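Local coordinates for protein DNA polymerase III subunit beta (Caulobacter crescentus, PDB 5WCE) that probably tethers DNA polymerases and other proteins to DNA as a ring-shaped head-to-tail homodimer, making replication processive, at residues 177-182 against 192-197; 202-207 against 229-234. All blocks are in the same frame, centred on the assembly; numbering follows the deposited sequence.

Interaction 1: residues 177-182 against 192-197; sequences TKLRAV and AEMPAP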
loop_
_atom_site.group_PDB
_atom_site.type_symbol
_atom_site.label_atom_id
_atom_site.label_comp_id
_atom_site.label_asym_id
_atom_site.label_seq_id
_atom_site.Cartn_x
_atom_site.Cartn_y
_atom_site.Cartn_z
ATOM N N THR A 177 42.356 -6.183 4.512
ATOM C CA THR A 177 41.579 -4.996 4.177
ATOM C C THR A 177 40.089 -5.376 3.984
ATOM O O THR A 177 39.769 -6.328 3.303
ATOM C CB THR A 177 42.171 -4.304 2.939
ATOM O OG1 THR A 177 43.503 -3.876 3.259
ATOM C CG2 THR A 177 41.338 -3.103 2.556
ATOM N N LYS A 178 39.204 -4.616 4.590
ATOM C CA LYS A 178 37.763 -4.801 4.433
ATOM C C LYS A 178 37.144 -3.684 3.606
ATOM O O LYS A 178 37.498 -2.556 3.785
ATOM C CB LYS A 178 37.142 -4.856 5.812
ATOM C CG LYS A 178 37.514 -6.192 6.447
ATOM C CD LYS A 178 37.764 -6.064 7.901
ATOM C CE LYS A 178 38.078 -7.448 8.451
ATOM N NZ LYS A 178 37.879 -7.372 9.899
ATOM N N LEU A 179 36.240 -4.032 2.702
ATOM C CA LEU A 179 35.299 -3.062 2.119
ATOM C C LEU A 179 34.124 -2.898 3.112
ATOM O O LEU A 179 33.442 -3.881 3.409
ATOM C CB LEU A 179 34.808 -3.545 0.762
ATOM C CG LEU A 179 33.823 -2.653 -0.003
ATOM C CD1 LEU A 179 34.455 -1.323 -0.311
ATOM C CD2 LEU A 179 33.374 -3.305 -1.297
ATOM N N ARG A 180 33.900 -1.660 3.577
ATOM C CA ARG A 180 32.993 -1.372 4.676
ATOM C C ARG A 180 31.954 -0.317 4.266
ATOM O O ARG A 180 32.267 0.630 3.540
ATOM C CB ARG A 180 33.794 -0.875 5.905
ATOM C CG ARG A 180 32.929 -0.515 7.126
ATOM C CD ARG A 180 33.799 -0.019 8.266
ATOM N NE ARG A 180 34.499 -1.115 8.915
ATOM C CZ ARG A 180 35.295 -0.982 9.993
ATOM N NH1 ARG A 180 35.539 0.220 10.539
ATOM N NH2 ARG A 180 35.871 -2.060 10.528
ATOM N N ALA A 181 30.736 -0.505 4.714
ATOM C CA ALA A 181 29.664 0.448 4.556
ATOM C C ALA A 181 29.182 0.874 5.950
ATOM O O ALA A 181 28.908 0.005 6.798
ATOM C CB ALA A 181 28.535 -0.162 3.764
ATOM N N VAL A 182 29.113 2.179 6.176
ATOM C CA VAL A 182 28.636 2.747 7.460
ATOM C C VAL A 182 27.511 3.751 7.175
ATOM O O VAL A 182 27.628 4.599 6.275
ATOM C CB VAL A 182 29.728 3.451 8.259
ATOM C CG1 VAL A 182 29.131 4.168 9.469
ATOM C CG2 VAL A 182 30.774 2.461 8.724
ATOM N N ALA A 192 28.585 -2.606 8.196
ATOM C CA ALA A 192 28.748 -3.924 7.618
ATOM C C ALA A 192 29.978 -3.953 6.751
ATOM O O ALA A 192 30.336 -2.944 6.111
ATOM C CB ALA A 192 27.524 -4.334 6.843
ATOM N N GLU A 193 30.676 -5.079 6.750
ATOM C CA GLU A 193 31.902 -5.169 5.989
ATOM C C GLU A 193 32.125 -6.561 5.433
ATOM O O GLU A 193 31.505 -7.536 5.868
ATOM C CB GLU A 193 33.081 -4.703 6.830
ATOM C CG GLU A 193 33.452 -5.682 7.953
ATOM C CD GLU A 193 34.314 -5.114 9.034
ATOM O OE1 GLU A 193 34.752 -3.955 8.892
ATOM O OE2 GLU A 193 34.576 -5.877 10.020
ATOM N N MET A 194 33.015 -6.613 4.440
ATOM C CA MET A 194 33.416 -7.847 3.763
ATOM C C MET A 194 34.896 -7.774 3.453
ATOM O O MET A 194 35.460 -6.682 3.468
ATOM C CB MET A 194 32.646 -8.012 2.461
ATOM C CG MET A 194 32.916 -6.868 1.425
ATOM S SD MET A 194 31.965 -6.993 -0.102
ATOM C CE MET A 194 32.895 -8.350 -0.811
ATOM N N PRO A 195 35.538 -8.930 3.165
ATOM C CA PRO A 195 36.913 -8.863 2.662
ATOM C C PRO A 195 36.951 -8.017 1.392
ATOM O O PRO A 195 36.095 -8.172 0.528
ATOM C CB PRO A 195 37.286 -10.329 2.368
ATOM C CG PRO A 195 36.301 -11.149 3.152
ATOM C CD PRO A 195 35.049 -10.315 3.276
ATOM N N ALA A 196 37.939 -7.128 1.291
ATOM C CA ALA A 196 37.991 -6.192 0.167
ATOM C C ALA A 196 38.223 -6.959 -1.123
ATOM O O ALA A 196 39.198 -7.700 -1.224
ATOM C CB ALA A 196 39.071 -5.146 0.384
ATOM N N PRO A 197 37.315 -6.811 -2.114
ATOM C CA PRO A 197 37.564 -7.402 -3.431
ATOM C C PRO A 197 38.894 -6.963 -4.008
ATOM O O PRO A 197 39.430 -5.894 -3.641
ATOM C CB PRO A 197 36.426 -6.866 -4.312
ATOM C CG PRO A 197 35.396 -6.393 -3.376
ATOM C CD PRO A 197 36.079 -6.021 -2.086
HETATM O O HOH W 1 37.418 -5.002 10.807
#
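R180 and E193 stand side by side on one face of an antiparallel strand pair. The arginine CB lies 4.0 Å from E193 CB, while CG passes A192 O at 3.7 Å. The chain bends about the CG-CD bond (chi3 -75°), which turns the guanidinium edge to the carboxylate, and CD passes near E193 OE1. NE reaches E193 OE1 at 2.9 Å, nearly along its C-O axis, and NH2 the same oxygen at 2.7 Å, a side-on grip in which NH2 takes the syn lone pair; CZ faces that oxygen too. The two planes differ by 28°, and OE1 lies close to the guanidinium plane. NH2 also pairs with E173, and NH1 bonds Y257 OH. A lysine in place of R180 would probably leave E193 OE1 without its two-nitrogen grip and E173 or Y257 OH without its partner. The backbone below is the beta hairpin of strands 176-184 and 188-195, in the central domain; its segment axes run at 151°. A181 and A192 form a hydrogen-bonded pair, A181 N reaching A192 O at 2.8 Å. L179 and M194 form another, in which M194 N to L179 O is the better bond and the return bond is weak. A196 N donates to T177 O at 2.8 Å. E193 OE2 faces K178 NZ across a long 3.6 Å salt bridge. A water also accepts from NZ and donates to OE2. On the other face, L179 CB rests 3.9 Å from M194 CG, and helix 140-148 covers both side chains through L146.

Interaction 2: residues 202-207 against 229-234; sequences GIPGVI and LQVSPQ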
loop_
_atom_site.group_PDB
_atom_site.type_symbol
_atom_site.label_atom_id
_atom_site.label_comp_id
_atom_site.label_asym_id
_atom_site.label_seq_id
_atom_site.Cartn_x
_atom_site.Cartn_y
_atom_site.Cartn_z
ATOM N N GLY A 202 42.156 0.457 -0.860
ATOM C CA GLY A 202 42.573 1.853 -1.090
ATOM C C GLY A 202 41.736 2.740 -2.025
ATOM O O GLY A 202 42.186 3.777 -2.443
ATOM N N ILE A 203 40.523 2.324 -2.387
ATOM C CA ILE A 203 39.548 3.289 -2.984
ATOM C C ILE A 203 39.361 4.503 -2.063
ATOM O O ILE A 203 39.442 4.350 -0.834
ATOM C CB ILE A 203 38.145 2.667 -3.247
ATOM C CG1 ILE A 203 37.555 2.009 -2.004
ATOM C CG2 ILE A 203 38.202 1.725 -4.443
ATOM C CD1 ILE A 203 36.042 1.908 -2.046
ATOM N N PRO A 204 39.120 5.706 -2.628
ATOM C CA PRO A 204 38.796 6.802 -1.694
ATOM C C PRO A 204 37.423 6.541 -1.049
ATOM O O PRO A 204 36.534 5.979 -1.699
ATOM C CB PRO A 204 38.773 8.040 -2.580
ATOM C CG PRO A 204 38.337 7.540 -3.928
ATOM C CD PRO A 204 38.926 6.115 -4.029
ATOM N N GLY A 205 37.286 6.892 0.231
ATOM C CA GLY A 205 36.000 6.845 0.930
ATOM C C GLY A 205 34.973 7.756 0.277
ATOM O O GLY A 205 35.259 8.915 0.055
ATOM N N VAL A 206 33.795 7.249 -0.051
ATOM C CA VAL A 206 32.744 8.107 -0.614
ATOM C C VAL A 206 31.409 7.953 0.086
ATOM O O VAL A 206 31.034 6.835 0.512
ATOM C CB VAL A 206 32.504 7.853 -2.126
ATOM C CG1 VAL A 206 33.720 8.278 -2.965
ATOM C CG2 VAL A 206 32.168 6.408 -2.411
ATOM N N ILE A 207 30.640 9.048 0.091
ATOM C CA ILE A 207 29.317 9.033 0.677
ATOM C C ILE A 207 28.361 8.908 -0.489
ATOM O O ILE A 207 28.189 9.858 -1.249
ATOM C CB ILE A 207 29.017 10.284 1.521
ATOM C CG1 ILE A 207 30.091 10.518 2.547
ATOM C CG2 ILE A 207 27.637 10.133 2.164
ATOM C CD1 ILE A 207 30.103 11.948 3.135
ATOM N N LEU A 229 32.116 -1.893 -9.863
ATOM C CA LEU A 229 32.100 -0.658 -9.136
ATOM C C LEU A 229 33.278 0.195 -9.596
ATOM O O LEU A 229 34.434 -0.287 -9.777
ATOM C CB LEU A 229 32.172 -0.931 -7.627
ATOM C CG LEU A 229 32.241 0.254 -6.680
ATOM C CD1 LEU A 229 30.952 1.054 -6.687
ATOM C CD2 LEU A 229 32.468 -0.269 -5.272
ATOM N N GLN A 230 33.002 1.480 -9.803
ATOM C CA GLN A 230 34.028 2.459 -10.042
ATOM C C GLN A 230 33.818 3.613 -9.104
ATOM O O GLN A 230 32.678 3.978 -8.777
ATOM C CB GLN A 230 34.050 2.932 -11.495
ATOM C CG GLN A 230 34.349 1.841 -12.490
ATOM C CD GLN A 230 34.048 2.276 -13.912
ATOM O OE1 GLN A 230 32.895 2.271 -14.344
ATOM N NE2 GLN A 230 35.076 2.649 -14.628
ATOM N N VAL A 231 34.940 4.183 -8.670
ATOM C CA VAL A 231 34.894 5.237 -7.686
ATOM C C VAL A 231 35.913 6.320 -8.011
ATOM O O VAL A 231 36.986 6.043 -8.512
ATOM C CB VAL A 231 35.198 4.683 -6.287
ATOM C CG1 VAL A 231 35.128 5.789 -5.251
ATOM C CG2 VAL A 231 34.235 3.575 -5.923
ATOM N N SER A 232 35.533 7.563 -7.761
ATOM C CA SER A 232 36.449 8.693 -7.636
ATOM C C SER A 232 35.941 9.513 -6.444
ATOM O O SER A 232 34.836 9.230 -5.930
ATOM C CB SER A 232 36.371 9.567 -8.875
ATOM O OG SER A 232 35.139 10.276 -8.907
ATOM N N PRO A 233 36.672 10.556 -6.044
ATOM C CA PRO A 233 36.114 11.403 -4.946
ATOM C C PRO A 233 34.848 12.205 -5.357
ATOM O O PRO A 233 34.189 12.728 -4.497
ATOM C CB PRO A 233 37.284 12.355 -4.608
ATOM C CG PRO A 233 38.518 11.704 -5.195
ATOM C CD PRO A 233 38.039 10.988 -6.423
ATOM N N GLN A 234 34.524 12.272 -6.648
ATOM C CA GLN A 234 33.348 12.991 -7.116
ATOM C C GLN A 234 32.214 12.104 -7.612
ATOM O O GLN A 234 31.095 12.578 -7.747
ATOM C CB GLN A 234 33.741 13.959 -8.234
ATOM C CG GLN A 234 34.740 15.019 -7.825
ATOM C CD GLN A 234 36.201 14.548 -7.813
ATOM O OE1 GLN A 234 36.590 13.626 -8.543
ATOM N NE2 GLN A 234 37.017 15.193 -6.984
#
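V206 lays its CG1 methyl against V231, CG1 to CG1 at 3.7 Å, the two valines passing one another head to tail. The same V206 methyl is also 3.3 Å from S232 O, so it touches the backbone as well as the side chain of the facing segment. CG2 of V206 comes near the V231 CG1 methyl too, at 4.1 Å. V231 CG1 is therefore the shared surface: with CG1 anti to the backbone N (chi1 -179°), this one methyl meets both V206 and P204. The proline ring supplies the second half of the contact. P204 CG is 3.9 Å from V231 CG1 and reaches on to P233 CD at 4.3 Å, so the ring spans the end of strand 226-231 and the turn beyond. That turn is an ST turn: S232 OG accepts from Q234 N at 3.1 Å, and the bond holds the serine oxygen to the backbone of the turn while its CB points away from the P204 side. The segments belong to different sheets, which is consistent with the lack of strand pairing between them. Here the outermost strand 206-209 of one sheet, with V206 bonded through its backbone to V168, approaches the C-terminal end of 226-231, the next-to-last strand of another, where V231 N turns to S133 OG; each sheet continues into a neighbouring domain. V249 adds to the cover on V206. With methyls and proline rings as the main meeting surfaces, the contact between the segments probably rests on shape and apolar burial; directional bonds act within each sheet, not across this join.

How the interactions relate
Interaction 1 closes before interaction 2 opens, so the two follow in series along the chain, with strand 188-195 succeeded by strand 206-209. Their centres are about 13 Å apart, all four segments fall within the central domain, and they touch directly where L179 CD1 packs on I203 CD1 at 4.0 Å. Both reach the eight-stranded sheet that begins 206-209, 165-173, 176-184, 188-195: the hairpin pairs two inner strands, whereas 202-207 leads into one of its two outermost strands and meets a second sheet through 229-234. The central domain contributes four strands to each sheet, the first being continued by strands of the C-terminal domain and the second by strands of the N-terminal domain.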